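Local coordinates for protein mRNA interferase toxin YafQ (Escherichia coli, PDB 4ML2) that cleaves ribosome-bound mRNA at lysine codons as the endoribonuclease toxin of a type II toxin-antitoxin system, halting translation elongation and bringing about bacterial stasis, at residues K17-A22 with E85-H90. Numbering follows the deposited sequence.
Sequences KDVKLA and ERTGTH. With SO4 (sulfate ion), chain B; SO4 (sulfate ion), chain D.
Asp18, buried on helix 17-22, reaches across to strand 85-88 and is held there by Arg86 and Thr87. The guanidinium of Arg86 grips the carboxylate side-on in a bidentate salt bridge: NE donates to the syn lone pair of Asp18 OD2 at 2.9 Å. NH2 of Arg86 meets Asp18 OD1 on its syn side at 3.0 Å, nearly straight at 169°. The carboxylate is turned 33° from the guanidinium plane, and the arginine chain, bent at chi2 and chi3, brings its NE edge round to it. OD2 of Asp18 also accepts a hydrogen bond from Thr87 N at 2.9 Å, on its anti side and tilted out of the carboxylate plane. With Gln14 NE2 donating to OD1, four N-H groups fix the carboxylate, which would probably stabilise its charged form. The methyl CG2 of Thr87 packs 3.7 Å from Asp18 CB and approaches Val19 CG2, while its hydroxyl turns to Ile72 O. A water bridges the backbone O atoms of Asp18 and Thr87. His90, inferred to be the active-site proton donor, donates through NE2 to O4 of a sulfate at 2.7 Å; His53 and His66 hold the same ion, consistent with a site for RNA phosphate. Thr89 caps the helix begun by His90 and binds a second sulfate through OG1. The contact seats helix 13-24 of this RelE-family toxin on strand 81-88, beside edge strand 8-11 of the mixed sheet, with 17-22 nearly parallel to 85-88 (15° between axes); helix 29-40 packs against Val19, and strand 71-77 pairs antiparallel, Glu85 and Arg86 forming a classic beta bulge opposite Ile74.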
ATOM      1  N   LYS A  17      -4.078  -2.604 -11.608  1.00 13.21           N
ATOM      2  CA  LYS A  17      -3.408  -1.859 -12.672  1.00 12.57           C
ATOM      3  C   LYS A  17      -2.057  -1.351 -12.180  1.00 11.01           C
ATOM      4  O   LYS A  17      -1.048  -1.440 -12.886  1.00 12.82           O
ATOM      5  CB  LYS A  17      -4.274  -0.684 -13.139  1.00 11.92           C
ATOM      6  CG  LYS A  17      -5.582  -1.081 -13.801  1.00 18.76           C
ATOM      7  CD  LYS A  17      -6.343   0.162 -14.233  1.00 22.32           C
ATOM      8  CE  LYS A  17      -7.692  -0.195 -14.839  1.00 41.40           C
ATOM      9  NZ  LYS A  17      -8.521   1.022 -15.094  1.00 43.62           N
ATOM     10  N   ASP A  18      -2.044  -0.827 -10.958  1.00 11.68           N
ATOM     11  CA  ASP A  18      -0.822  -0.274 -10.386  1.00 10.54           C
ATOM     12  C   ASP A  18       0.243  -1.357 -10.221  1.00  9.42           C
ATOM     13  O   ASP A  18       1.435  -1.125 -10.465  1.00 10.22           O
ATOM     14  CB  ASP A  18      -1.114   0.358  -9.021  1.00  9.94           C
ATOM     15  CG  ASP A  18      -1.818   1.692  -9.114  1.00 11.56           C
ATOM     16  OD1 ASP A  18      -1.979   2.270 -10.221  1.00 11.23           O
ATOM     17  OD2 ASP A  18      -2.191   2.211  -8.041  1.00 10.81           O
ATOM     18  N   VAL A  19      -0.178  -2.540  -9.779  1.00 10.00           N
ATOM     19  CA  VAL A  19       0.743  -3.652  -9.607  1.00 11.60           C
ATOM     20  C   VAL A  19       1.327  -4.070 -10.959  1.00 11.97           C
ATOM     21  O   VAL A  19       2.545  -4.284 -11.083  1.00 12.04           O
ATOM     22  CB  VAL A  19       0.064  -4.844  -8.904  1.00 11.31           C
ATOM     23  CG1 VAL A  19       0.923  -6.088  -9.023  1.00 16.88           C
ATOM     24  CG2 VAL A  19      -0.198  -4.511  -7.443  1.00 13.21           C
ATOM     25  N   LYS A  20       0.468  -4.143 -11.976  1.00 11.95           N
ATOM     26  CA  LYS A  20       0.962  -4.480 -13.319  1.00 14.29           C
ATOM     27  C   LYS A  20       1.962  -3.449 -13.853  1.00 13.13           C
ATOM     28  O   LYS A  20       2.967  -3.809 -14.476  1.00 14.52           O
ATOM     29  CB  LYS A  20      -0.201  -4.681 -14.293  1.00 15.23           C
ATOM     30  CG  LYS A  20      -1.012  -5.934 -14.003  1.00 20.88           C
ATOM     31  CD  LYS A  20      -2.114  -6.144 -15.033  1.00 31.06           C
ATOM     32  CE  LYS A  20      -2.933  -7.400 -14.737  1.00 42.35           C
ATOM     33  NZ  LYS A  20      -3.990  -7.165 -13.713  1.00 43.97           N
ATOM     34  N   LEU A  21       1.696  -2.168 -13.590  1.00 13.85           N
ATOM     35  CA  LEU A  21       2.614  -1.106 -13.993  1.00  9.29           C
ATOM     36  C   LEU A  21       3.953  -1.213 -13.263  1.00 10.92           C
ATOM     37  O   LEU A  21       5.016  -1.020 -13.869  1.00 13.30           O
ATOM     38  CB  LEU A  21       1.981   0.268 -13.766  1.00 11.84           C
ATOM     39  CG  LEU A  21       2.737   1.454 -14.367  1.00 17.59           C
ATOM     40  CD1 LEU A  21       2.852   1.275 -15.873  1.00 18.52           C
ATOM     41  CD2 LEU A  21       2.022   2.750 -14.043  1.00 16.07           C
ATOM     42  N   ALA A  22       3.918  -1.519 -11.968  1.00 11.07           N
ATOM     43  CA  ALA A  22       5.162  -1.692 -11.219  1.00 11.89           C
ATOM     44  C   ALA A  22       5.973  -2.853 -11.784  1.00 13.10           C
ATOM     45  O   ALA A  22       7.199  -2.760 -11.915  1.00 12.51           O
ATOM     46  CB  ALA A  22       4.873  -1.909  -9.738  1.00 12.10           C
ATOM     47  N   GLU A  85      -5.139  -0.028  -2.028  1.00  8.02           N
ATOM     48  CA  GLU A  85      -5.822   0.995  -2.816  1.00  8.44           C
ATOM     49  C   GLU A  85      -5.031   1.459  -4.031  1.00  7.69           C
ATOM     50  O   GLU A  85      -5.547   1.465  -5.142  1.00  9.42           O
ATOM     51  CB  GLU A  85      -6.173   2.187  -1.921  1.00  9.78           C
ATOM     52  CG  GLU A  85      -7.032   3.223  -2.607  1.00 10.48           C
ATOM     53  CD  GLU A  85      -8.472   2.781  -2.782  1.00 14.99           C
ATOM     54  OE1 GLU A  85      -8.867   1.721  -2.251  1.00 13.08           O
ATOM     55  OE2 GLU A  85      -9.234   3.514  -3.450  1.00 19.78           O
ATOM     56  N   ARG A  86      -3.779   1.865  -3.818  1.00  7.90           N
ATOM     57  CA  ARG A  86      -2.899   2.294  -4.902  1.00  7.49           C
ATOM     58  C   ARG A  86      -1.462   1.974  -4.551  1.00  8.72           C
ATOM     59  O   ARG A  86      -1.094   1.860  -3.374  1.00  7.79           O
ATOM     60  CB  ARG A  86      -2.996   3.804  -5.161  1.00  8.84           C
ATOM     61  CG  ARG A  86      -4.323   4.274  -5.749  1.00 11.95           C
ATOM     62  CD  ARG A  86      -4.122   5.371  -6.775  1.00 21.56           C
ATOM     63  NE  ARG A  86      -3.337   4.906  -7.918  1.00 11.17           N
ATOM     64  CZ  ARG A  86      -2.832   5.709  -8.852  1.00 18.95           C
ATOM     65  NH1 ARG A  86      -3.027   7.015  -8.792  1.00 23.56           N
ATOM     66  NH2 ARG A  86      -2.125   5.199  -9.850  1.00 18.00           N
ATOM     67  N   THR A  87      -0.638   1.836  -5.577  1.00  7.30           N
ATOM     68  CA  THR A  87       0.803   1.769  -5.365  1.00  7.66           C
ATOM     69  C   THR A  87       1.547   2.394  -6.541  1.00 10.57           C
ATOM     70  O   THR A  87       1.159   2.230  -7.693  1.00 11.96           O
ATOM     71  CB  THR A  87       1.295   0.335  -5.036  1.00  9.37           C
ATOM     72  OG1 THR A  87       2.661   0.389  -4.603  1.00  9.80           O
ATOM     73  CG2 THR A  87       1.163  -0.616  -6.238  1.00 11.19           C
ATOM     74  N   GLY A  88       2.577   3.169  -6.234  1.00  8.30           N
ATOM     75  CA  GLY A  88       3.355   3.839  -7.266  1.00  9.11           C
ATOM     76  C   GLY A  88       4.173   4.974  -6.694  1.00  7.74           C
ATOM     77  O   GLY A  88       4.447   5.023  -5.485  1.00  9.33           O
ATOM     78  N   THR A  89       4.577   5.894  -7.561  1.00  9.28           N
ATOM     79  CA  THR A  89       5.361   7.036  -7.123  1.00  8.66           C
ATOM     80  C   THR A  89       4.532   8.063  -6.361  1.00  9.34           C
ATOM     81  O   THR A  89       3.293   8.067  -6.402  1.00 10.12           O
ATOM     82  CB  THR A  89       5.982   7.760  -8.322  1.00  9.63           C
ATOM     83  OG1 THR A  89       4.926   8.231  -9.165  1.00 10.67           O
ATOM     84  CG2 THR A  89       6.871   6.802  -9.109  1.00 10.64           C
ATOM     85  N   HIS A  90       5.229   8.973  -5.693  1.00  9.29           N
ATOM     86  CA  HIS A  90       4.572  10.140  -5.112  1.00  8.65           C
ATOM     87  C   HIS A  90       3.816  10.923  -6.182  1.00 10.01           C
ATOM     88  O   HIS A  90       2.691  11.372  -5.949  1.00 10.17           O
ATOM     89  CB  HIS A  90       5.595  11.067  -4.447  1.00  8.91           C
ATOM     90  CG  HIS A  90       6.155  10.547  -3.158  1.00 11.05           C
ATOM     91  ND1 HIS A  90       7.312   9.802  -3.095  1.00 13.73           N
ATOM     92  CD2 HIS A  90       5.734  10.699  -1.879  1.00 11.25           C
ATOM     93  CE1 HIS A  90       7.576   9.510  -1.830  1.00 12.55           C
ATOM     94  NE2 HIS A  90       6.632  10.039  -1.075  1.00 10.52           N
TER
HETATM   95  S   SO4 B 101       5.328  10.374   2.152  1.00 11.56           S
HETATM   96  O1  SO4 B 101       5.031  11.756   2.530  1.00 16.35           O
HETATM   97  O2  SO4 B 101       5.275   9.552   3.363  1.00 12.46           O
HETATM   98  O3  SO4 B 101       4.426   9.880   1.131  1.00 12.04           O
HETATM   99  O4  SO4 B 101       6.691  10.326   1.636  1.00 13.12           O
HETATM  100  S   SO4 D 103       4.466   8.410 -12.780  1.00 18.85           S
HETATM  101  O1  SO4 D 103       3.856   7.096 -12.554  1.00 21.51           O
HETATM  102  O2  SO4 D 103       5.352   8.760 -11.683  1.00 18.46           O
HETATM  103  O3  SO4 D 103       3.411   9.422 -12.892  1.00 28.64           O
HETATM  104  O4  SO4 D 103       5.225   8.344 -14.030  1.00 21.99           O
HETATM  105  O   HOH W   1       2.562   1.390 -10.157  1.00 13.83           O